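Local coordinates for outer membrane protein OMP121 (Bacteroides thetaiotaomicron, PDB 5FQ8) that probably imports nutrients across the bacterial outer membrane as a TonB-dependent receptor, a plugged beta-barrel that binds calcium and magnesium ions, at residues V478-Y489 / Q516-F527; S549-F559 / G595-V603. One frame throughout, in Å; residues are numbered along the deposited sequence.

Interaction 1 (V478-Y489 / Q516-F527). With KR0 (3-decanoyloxypropyl decanoate), chain K.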
# COMPACT_ATOMS: atom_id res chain seq x y z
N VAL B 478 -8.42 44.89 -22.86
CA VAL B 478 -7.06 44.55 -22.45
C VAL B 478 -7.13 43.75 -21.16
O VAL B 478 -7.86 44.14 -20.24
CB VAL B 478 -6.20 45.82 -22.27
CG1 VAL B 478 -4.98 45.50 -21.49
CG2 VAL B 478 -5.82 46.38 -23.60
N GLY B 479 -6.38 42.65 -21.08
CA GLY B 479 -6.52 41.73 -19.97
C GLY B 479 -5.22 41.07 -19.56
O GLY B 479 -4.19 41.19 -20.21
N PHE B 480 -5.31 40.37 -18.44
CA PHE B 480 -4.24 39.56 -17.89
C PHE B 480 -4.83 38.23 -17.46
O PHE B 480 -5.94 38.18 -16.93
CB PHE B 480 -3.57 40.24 -16.70
CG PHE B 480 -2.76 39.32 -15.85
CD1 PHE B 480 -3.33 38.65 -14.78
CD2 PHE B 480 -1.42 39.12 -16.10
CE1 PHE B 480 -2.59 37.80 -14.01
CE2 PHE B 480 -0.67 38.28 -15.32
CZ PHE B 480 -1.26 37.62 -14.28
N ASN B 481 -4.09 37.15 -17.68
CA ASN B 481 -4.53 35.83 -17.24
C ASN B 481 -3.46 35.20 -16.36
O ASN B 481 -2.27 35.40 -16.58
CB ASN B 481 -4.84 34.92 -18.43
CG ASN B 481 -5.50 33.64 -18.01
OD1 ASN B 481 -5.29 32.59 -18.62
ND2 ASN B 481 -6.28 33.70 -16.96
N GLY B 482 -3.90 34.46 -15.34
CA GLY B 482 -2.99 33.71 -14.51
C GLY B 482 -3.59 32.37 -14.15
O GLY B 482 -4.67 32.31 -13.57
N ASN B 483 -2.89 31.30 -14.48
CA ASN B 483 -3.43 29.96 -14.33
C ASN B 483 -2.49 29.10 -13.48
O ASN B 483 -1.27 29.23 -13.57
CB ASN B 483 -3.63 29.33 -15.70
CG ASN B 483 -4.47 28.09 -15.64
OD1 ASN B 483 -4.00 26.98 -15.90
ND2 ASN B 483 -5.73 28.26 -15.28
N GLU B 484 -3.07 28.22 -12.67
CA GLU B 484 -2.29 27.32 -11.83
C GLU B 484 -3.08 26.03 -11.69
O GLU B 484 -4.17 26.03 -11.12
CB GLU B 484 -2.02 27.94 -10.47
CG GLU B 484 -0.99 27.18 -9.65
CD GLU B 484 -0.97 27.58 -8.20
OE1 GLU B 484 -1.83 27.09 -7.43
OE2 GLU B 484 -0.10 28.38 -7.82
N ARG B 485 -2.55 24.93 -12.20
CA ARG B 485 -3.24 23.65 -12.15
C ARG B 485 -2.36 22.65 -11.41
O ARG B 485 -1.16 22.56 -11.67
CB ARG B 485 -3.57 23.16 -13.57
CG ARG B 485 -4.62 24.01 -14.27
CD ARG B 485 -5.02 23.46 -15.62
NE ARG B 485 -4.15 23.96 -16.67
CZ ARG B 485 -4.03 23.38 -17.84
NH1 ARG B 485 -4.72 22.29 -18.09
NH2 ARG B 485 -3.22 23.88 -18.76
N LYS B 486 -2.96 21.91 -10.49
CA LYS B 486 -2.21 21.00 -9.63
C LYS B 486 -3.00 19.73 -9.44
O LYS B 486 -4.21 19.76 -9.22
CB LYS B 486 -1.91 21.64 -8.27
CG LYS B 486 -1.14 20.78 -7.29
CD LYS B 486 -0.98 21.50 -5.97
CE LYS B 486 -0.13 20.70 -5.00
NZ LYS B 486 -0.08 21.29 -3.63
N VAL B 487 -2.33 18.60 -9.54
CA VAL B 487 -2.93 17.32 -9.21
C VAL B 487 -1.93 16.56 -8.37
O VAL B 487 -0.72 16.70 -8.56
CB VAL B 487 -3.34 16.55 -10.48
CG1 VAL B 487 -2.21 16.50 -11.44
CG2 VAL B 487 -3.80 15.17 -10.15
N SER B 488 -2.43 15.81 -7.40
CA SER B 488 -1.59 14.90 -6.65
C SER B 488 -2.45 13.73 -6.22
O SER B 488 -3.67 13.82 -6.22
CB SER B 488 -0.92 15.58 -5.46
OG SER B 488 -1.75 15.64 -4.31
N TYR B 489 -1.82 12.62 -5.88
CA TYR B 489 -2.56 11.51 -5.32
C TYR B 489 -1.65 10.71 -4.42
O TYR B 489 -0.45 10.94 -4.36
CB TYR B 489 -3.20 10.61 -6.40
CG TYR B 489 -2.23 9.84 -7.26
CD1 TYR B 489 -1.62 8.69 -6.79
CD2 TYR B 489 -1.97 10.23 -8.55
CE1 TYR B 489 -0.75 7.99 -7.57
CE2 TYR B 489 -1.11 9.53 -9.34
CZ TYR B 489 -0.50 8.41 -8.84
OH TYR B 489 0.36 7.70 -9.63
N GLN B 516 3.16 7.60 -4.78
CA GLN B 516 2.79 8.98 -4.55
C GLN B 516 3.11 9.78 -5.80
O GLN B 516 4.10 9.49 -6.48
CB GLN B 516 3.56 9.51 -3.33
CG GLN B 516 3.79 11.00 -3.27
CD GLN B 516 4.89 11.35 -2.31
OE1 GLN B 516 5.85 10.61 -2.14
NE2 GLN B 516 4.76 12.50 -1.67
N HIS B 517 2.28 10.77 -6.12
CA HIS B 517 2.47 11.52 -7.36
C HIS B 517 1.90 12.93 -7.24
O HIS B 517 0.91 13.14 -6.55
CB HIS B 517 1.82 10.80 -8.54
CG HIS B 517 2.06 11.46 -9.85
ND1 HIS B 517 3.20 11.27 -10.58
CD2 HIS B 517 1.30 12.33 -10.56
CE1 HIS B 517 3.14 11.98 -11.69
NE2 HIS B 517 2.00 12.64 -11.70
N MET B 518 2.52 13.88 -7.94
CA MET B 518 2.07 15.26 -7.94
C MET B 518 2.59 16.00 -9.16
O MET B 518 3.77 15.88 -9.48
CB MET B 518 2.53 16.01 -6.68
CG MET B 518 2.35 17.50 -6.82
SD MET B 518 3.67 18.45 -6.13
CE MET B 518 3.53 19.96 -7.05
N GLU B 519 1.74 16.80 -9.81
CA GLU B 519 2.15 17.69 -10.88
C GLU B 519 1.68 19.11 -10.61
O GLU B 519 0.65 19.32 -9.98
CB GLU B 519 1.60 17.28 -12.24
CG GLU B 519 1.67 15.84 -12.56
CD GLU B 519 0.98 15.56 -13.85
OE1 GLU B 519 0.17 16.40 -14.24
OE2 GLU B 519 1.24 14.51 -14.47
N LEU B 520 2.42 20.08 -11.14
CA LEU B 520 2.08 21.49 -10.97
C LEU B 520 2.55 22.27 -12.18
O LEU B 520 3.68 22.09 -12.63
CB LEU B 520 2.70 22.05 -9.70
CG LEU B 520 2.42 23.50 -9.36
CD1 LEU B 520 0.99 23.64 -9.00
CD2 LEU B 520 3.28 23.92 -8.20
N ARG B 521 1.70 23.13 -12.70
CA ARG B 521 2.02 23.90 -13.89
C ARG B 521 1.40 25.28 -13.76
O ARG B 521 0.32 25.43 -13.21
CB ARG B 521 1.51 23.23 -15.15
CG ARG B 521 0.03 23.02 -15.15
CD ARG B 521 -0.43 22.21 -16.34
NE ARG B 521 -0.06 22.83 -17.59
CZ ARG B 521 -0.06 22.19 -18.75
NH1 ARG B 521 -0.42 20.92 -18.78
NH2 ARG B 521 0.30 22.82 -19.85
N ARG B 522 2.10 26.27 -14.28
CA ARG B 522 1.64 27.64 -14.18
C ARG B 522 1.74 28.32 -15.53
O ARG B 522 2.56 27.96 -16.38
CB ARG B 522 2.44 28.42 -13.14
CG ARG B 522 2.13 28.01 -11.73
CD ARG B 522 2.84 28.88 -10.71
NE ARG B 522 2.44 28.49 -9.36
CZ ARG B 522 3.27 28.09 -8.42
NH1 ARG B 522 4.57 28.03 -8.65
NH2 ARG B 522 2.80 27.75 -7.23
N LEU B 523 0.87 29.30 -15.74
CA LEU B 523 0.84 30.05 -16.98
C LEU B 523 0.40 31.46 -16.67
O LEU B 523 -0.47 31.68 -15.83
CB LEU B 523 -0.12 29.41 -17.98
CG LEU B 523 -0.31 30.13 -19.31
CD1 LEU B 523 0.73 29.68 -20.30
CD2 LEU B 523 -1.67 29.84 -19.84
N MET B 524 1.00 32.42 -17.34
CA MET B 524 0.53 33.79 -17.29
C MET B 524 0.46 34.32 -18.71
O MET B 524 1.27 33.94 -19.57
CB MET B 524 1.43 34.66 -16.44
CG MET B 524 1.37 34.34 -14.98
SD MET B 524 2.46 35.40 -14.05
CE MET B 524 4.03 34.75 -14.54
N GLY B 525 -0.50 35.20 -18.96
CA GLY B 525 -0.60 35.82 -20.26
C GLY B 525 -1.19 37.21 -20.19
O GLY B 525 -1.85 37.59 -19.22
N VAL B 526 -0.96 37.97 -21.25
CA VAL B 526 -1.61 39.25 -21.46
C VAL B 526 -2.26 39.22 -22.84
O VAL B 526 -1.69 38.65 -23.77
CB VAL B 526 -0.61 40.42 -21.33
CG1 VAL B 526 0.63 40.14 -22.13
CG2 VAL B 526 -1.26 41.71 -21.76
N PHE B 527 -3.45 39.79 -22.96
CA PHE B 527 -4.19 39.68 -24.21
C PHE B 527 -4.97 40.96 -24.50
O PHE B 527 -5.28 41.74 -23.61
CB PHE B 527 -5.14 38.48 -24.21
CG PHE B 527 -6.14 38.51 -23.09
CD1 PHE B 527 -5.83 37.97 -21.86
CD2 PHE B 527 -7.38 39.05 -23.28
CE1 PHE B 527 -6.74 37.98 -20.83
CE2 PHE B 527 -8.30 39.07 -22.26
CZ PHE B 527 -7.97 38.52 -21.02
C1 KR0 K . -0.68 33.05 -10.77
O1 KR0 K . -1.21 34.36 -10.94
C2 KR0 K . -1.85 32.10 -10.86
C3 KR0 K . -2.17 31.50 -9.51
C4 KR0 K . -3.40 34.59 -4.35
O4 KR0 K . -2.80 32.43 -8.64
C5 KR0 K . -2.91 32.05 -7.24
C6 KR0 K . -4.50 35.39 -5.05
C7 KR0 K . -1.28 35.29 -9.82
C8 KR0 K . -5.52 36.02 -4.11
O8 KR0 K . -2.44 30.99 -6.91
C9 KR0 K . -6.66 36.71 -4.86
O9 KR0 K . -0.32 35.42 -9.08
C10 KR0 K . -3.59 32.92 -6.20
C11 KR0 K . -2.62 33.69 -5.32
C12 KR0 K . -2.51 36.11 -9.55
C13 KR0 K . -2.11 37.54 -9.24
C14 KR0 K . -7.47 37.67 -3.99
C15 KR0 K . -8.81 38.06 -4.60
C16 KR0 K . -9.70 38.82 -3.64
C17 KR0 K . -3.25 38.52 -9.46
C18 KR0 K . -3.98 38.90 -8.17
C19 KR0 K . -5.20 39.75 -8.51
C20 KR0 K . -5.81 40.46 -7.31
C21 KR0 K . -7.07 41.24 -7.72
C22 KR0 K . -7.45 42.30 -6.69
C23 KR0 K . -8.83 42.89 -6.91
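Glu484 and Arg522, a non-hydrogen-bonded pair, supply the salt bridge between strands 478-489 and 516-527. Arg522 comes side-on: NE lies 3.0 Å from Glu484 OE2, and NH2 reaches that same oxygen. The oxygen sits in the guanidinium plane, yet the carboxylate is turned 53° against that plane, and both nitrogens reach OE2 from the same face of the carboxylate. With CG anti to the carbonyl carbon (chi1 -71°) and the chain straight to NE, Arg522 runs alongside Glu484. Backbone bonds carry most of the pairing: two join each hydrogen-bonded pair from Gly479–Phe527 to Tyr489–His517, such as Asn483 N to Leu523 O at 2.8 Å. This is the antiparallel ladder of neighbouring strands in the transmembrane barrel of a TonB-dependent receptor. On the opposite face two guanidinium groups stack: that of Arg485 lies flat on Arg521, planes 23° apart; Asn483 OD1 accepts from Arg485 NE, and Asp597 binds Arg521, probably easing the like charges. CH-pi contacts lie toward the ends: Gly479 CA stands 3.9 Å from the Phe527 ring centroid, and His517 CB lies over one face of the Tyr489 ring, toward its rim, 3.6 Å from its centroid. KR0 C2 lies 3.7 Å from Gly482 C.

Interaction 2 (S549-F559 / G595-V603)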
# COMPACT_ATOMS: atom_id res chain seq x y z
N SER B 549 4.63 30.09 -20.24
CA SER B 549 4.23 28.80 -19.72
C SER B 549 5.34 28.17 -18.89
O SER B 549 6.53 28.28 -19.23
CB SER B 549 3.84 27.85 -20.84
OG SER B 549 3.33 26.65 -20.30
N SER B 550 4.96 27.51 -17.81
CA SER B 550 5.95 26.81 -17.02
C SER B 550 6.41 25.52 -17.67
O SER B 550 7.49 25.03 -17.33
CB SER B 550 5.40 26.53 -15.63
OG SER B 550 4.82 25.25 -15.59
N THR B 551 5.65 24.95 -18.60
CA THR B 551 6.02 23.66 -19.14
C THR B 551 6.85 23.75 -20.40
O THR B 551 7.11 22.72 -21.03
CB THR B 551 4.77 22.83 -19.41
OG1 THR B 551 3.92 23.54 -20.31
CG2 THR B 551 4.03 22.58 -18.14
N LEU B 552 7.27 24.89 -20.77
CA LEU B 552 8.21 25.00 -21.87
C LEU B 552 9.60 25.32 -21.34
O LEU B 552 9.74 25.83 -20.23
CB LEU B 552 7.75 26.08 -22.84
CG LEU B 552 6.52 25.74 -23.70
CD1 LEU B 552 6.04 26.92 -24.50
CD2 LEU B 552 6.81 24.57 -24.62
N PRO B 553 10.67 25.03 -22.09
CA PRO B 553 12.02 25.30 -21.59
C PRO B 553 12.19 26.72 -21.09
O PRO B 553 11.61 27.66 -21.64
CB PRO B 553 12.90 25.03 -22.82
CG PRO B 553 12.18 24.06 -23.59
CD PRO B 553 10.71 24.33 -23.38
N LYS B 554 13.00 26.87 -20.04
CA LYS B 554 13.13 28.16 -19.38
C LYS B 554 13.49 29.27 -20.35
O LYS B 554 13.03 30.40 -20.21
CB LYS B 554 14.18 28.08 -18.26
CG LYS B 554 13.71 27.34 -17.01
CD LYS B 554 14.71 27.41 -15.86
CE LYS B 554 15.84 26.42 -16.08
NZ LYS B 554 16.73 26.26 -14.90
N GLU B 555 14.29 28.97 -21.36
CA GLU B 555 14.72 29.99 -22.30
C GLU B 555 13.73 30.21 -23.43
O GLU B 555 14.02 30.98 -24.35
CB GLU B 555 16.08 29.60 -22.88
CG GLU B 555 17.21 29.53 -21.85
CD GLU B 555 18.52 29.00 -22.42
OE1 GLU B 555 18.52 28.51 -23.57
OE2 GLU B 555 19.55 29.07 -21.70
N ASN B 556 12.57 29.58 -23.37
CA ASN B 556 11.62 29.63 -24.46
C ASN B 556 10.21 29.42 -23.91
O ASN B 556 9.45 28.59 -24.40
CB ASN B 556 11.98 28.58 -25.51
CG ASN B 556 11.38 28.89 -26.86
OD1 ASN B 556 10.45 29.68 -26.98
ND2 ASN B 556 11.91 28.26 -27.90
N ARG B 557 9.85 30.18 -22.88
CA ARG B 557 8.52 30.08 -22.30
C ARG B 557 7.49 30.88 -23.07
O ARG B 557 6.32 30.51 -23.10
CB ARG B 557 8.51 30.58 -20.86
CG ARG B 557 9.39 29.86 -19.89
CD ARG B 557 8.97 30.22 -18.49
NE ARG B 557 9.93 29.82 -17.47
CZ ARG B 557 10.04 28.59 -16.98
NH1 ARG B 557 9.24 27.63 -17.40
NH2 ARG B 557 10.94 28.33 -16.06
N SER B 558 7.90 31.98 -23.69
CA SER B 558 6.98 32.95 -24.27
C SER B 558 6.55 32.54 -25.67
O SER B 558 7.39 32.27 -26.53
CB SER B 558 7.65 34.32 -24.31
OG SER B 558 7.06 35.17 -25.28
N PHE B 559 5.23 32.52 -25.90
CA PHE B 559 4.70 32.39 -27.25
C PHE B 559 3.58 33.39 -27.49
O PHE B 559 2.78 33.67 -26.59
CB PHE B 559 4.21 30.97 -27.55
CG PHE B 559 3.25 30.41 -26.53
CD1 PHE B 559 3.72 29.77 -25.41
CD2 PHE B 559 1.89 30.49 -26.72
CE1 PHE B 559 2.85 29.24 -24.51
CE2 PHE B 559 1.03 29.96 -25.82
CZ PHE B 559 1.50 29.33 -24.72
N GLY B 595 -1.51 29.52 -29.73
CA GLY B 595 -0.34 28.84 -29.22
C GLY B 595 -0.68 27.81 -28.16
O GLY B 595 -1.78 27.75 -27.63
N ASN B 596 0.31 26.98 -27.83
CA ASN B 596 0.12 25.94 -26.84
C ASN B 596 1.47 25.53 -26.27
O ASN B 596 2.50 25.65 -26.93
CB ASN B 596 -0.57 24.73 -27.44
CG ASN B 596 -1.12 23.80 -26.41
OD1 ASN B 596 -1.41 24.19 -25.30
ND2 ASN B 596 -1.29 22.56 -26.79
N ASP B 597 1.44 25.05 -25.05
CA ASP B 597 2.61 24.54 -24.37
C ASP B 597 2.55 23.03 -24.31
O ASP B 597 1.74 22.39 -24.97
CB ASP B 597 2.73 25.17 -22.98
CG ASP B 597 1.46 25.05 -22.16
OD1 ASP B 597 0.69 24.09 -22.35
OD2 ASP B 597 1.23 25.92 -21.31
N ALA B 598 3.40 22.44 -23.49
CA ALA B 598 3.48 20.99 -23.38
C ALA B 598 2.95 20.53 -22.03
O ALA B 598 2.65 21.32 -21.14
CB ALA B 598 4.91 20.53 -23.58
N ASP B 599 2.83 19.22 -21.90
CA ASP B 599 2.50 18.59 -20.64
C ASP B 599 3.64 18.79 -19.65
O ASP B 599 4.74 19.21 -20.01
CB ASP B 599 2.21 17.11 -20.87
CG ASP B 599 1.22 16.55 -19.89
OD1 ASP B 599 1.22 17.01 -18.72
OD2 ASP B 599 0.44 15.65 -20.28
N VAL B 600 3.38 18.51 -18.37
CA VAL B 600 4.37 18.84 -17.36
C VAL B 600 5.60 17.95 -17.49
O VAL B 600 5.52 16.78 -17.88
CB VAL B 600 3.79 18.74 -15.94
CG1 VAL B 600 3.00 19.95 -15.63
CG2 VAL B 600 2.97 17.50 -15.79
N TYR B 601 6.75 18.52 -17.14
CA TYR B 601 7.97 17.76 -16.94
C TYR B 601 8.31 16.93 -18.18
O TYR B 601 8.21 15.71 -18.19
CB TYR B 601 7.81 16.84 -15.72
CG TYR B 601 7.13 17.45 -14.53
CD1 TYR B 601 7.47 18.71 -14.08
CD2 TYR B 601 6.15 16.75 -13.85
CE1 TYR B 601 6.85 19.25 -12.99
CE2 TYR B 601 5.53 17.28 -12.76
CZ TYR B 601 5.88 18.53 -12.33
OH TYR B 601 5.25 19.06 -11.24
N MET B 602 8.70 17.64 -19.22
CA MET B 602 9.13 17.01 -20.46
C MET B 602 10.46 17.54 -20.94
O MET B 602 10.91 17.16 -22.02
CB MET B 602 8.07 17.20 -21.55
CG MET B 602 6.74 16.54 -21.19
SD MET B 602 5.47 16.65 -22.44
CE MET B 602 6.03 15.49 -23.67
N VAL B 603 11.11 18.39 -20.16
CA VAL B 603 12.37 19.01 -20.54
C VAL B 603 13.56 18.32 -19.89
O VAL B 603 14.57 18.06 -20.54
CB VAL B 603 12.34 20.51 -20.18
CG1 VAL B 603 13.64 21.17 -20.57
CG2 VAL B 603 11.19 21.16 -20.87
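Phe559 lays its ring against the backbone of Gly595 and Asn596, with Asn596 C over one face and CE2 3.6 Å from Gly595 C. The ring gets there because CG sits between the backbone N and the carbonyl carbon (chi1 52°), and a side chain at Gly595 would run into it. Polar contacts gather around Asp597. Ser549 OG lies against its OD2, closer than the model can place reliably, while the other oxygen faces Arg521 of strand 513-534, which probably eases the buried charge. Thr551 OG1 donates to Ala598 O at 2.7 Å, tilted 31° from the carbonyl plane, and its methyl CG2 meets Val600 CG1 at 3.8 Å. Replacing Thr551 with valine would probably leave Ala598 O without this donor and the loop 597-600 less firmly tied. Apolar groups close the rest: Leu552 crosses Asp597 at about a right angle, its CG 3.9 Å from Asp597 CB, and Pro553 CD touches Val603 CG2 at 4.1 Å. The turn between neighbouring strands 538-549 and 558-569 thus packs on the loop following strand 582-596, at the rim of the TonB-dependent receptor barrel, probably its outer one, where the chain of another protein also packs.

Interaction 1 is a regular strand pair in the barrel wall, only partly buried, whereas interaction 2 is a mostly buried junction of loops and strand ends. The first therefore relies on repeated backbone bonds, with charged and aromatic side chains on its two faces; the second has no backbone bond between its segments and uses a threonine hydroxyl bond to a carbonyl, with scattered apolar contacts. Strand 516-527 links them: a salt bridge joins the two contacts, Arg522 O probably accepts from Ser550 N, and Glu519 packs on Val600. Both also border the chain of another protein, while the bound lipid lies on interaction 1.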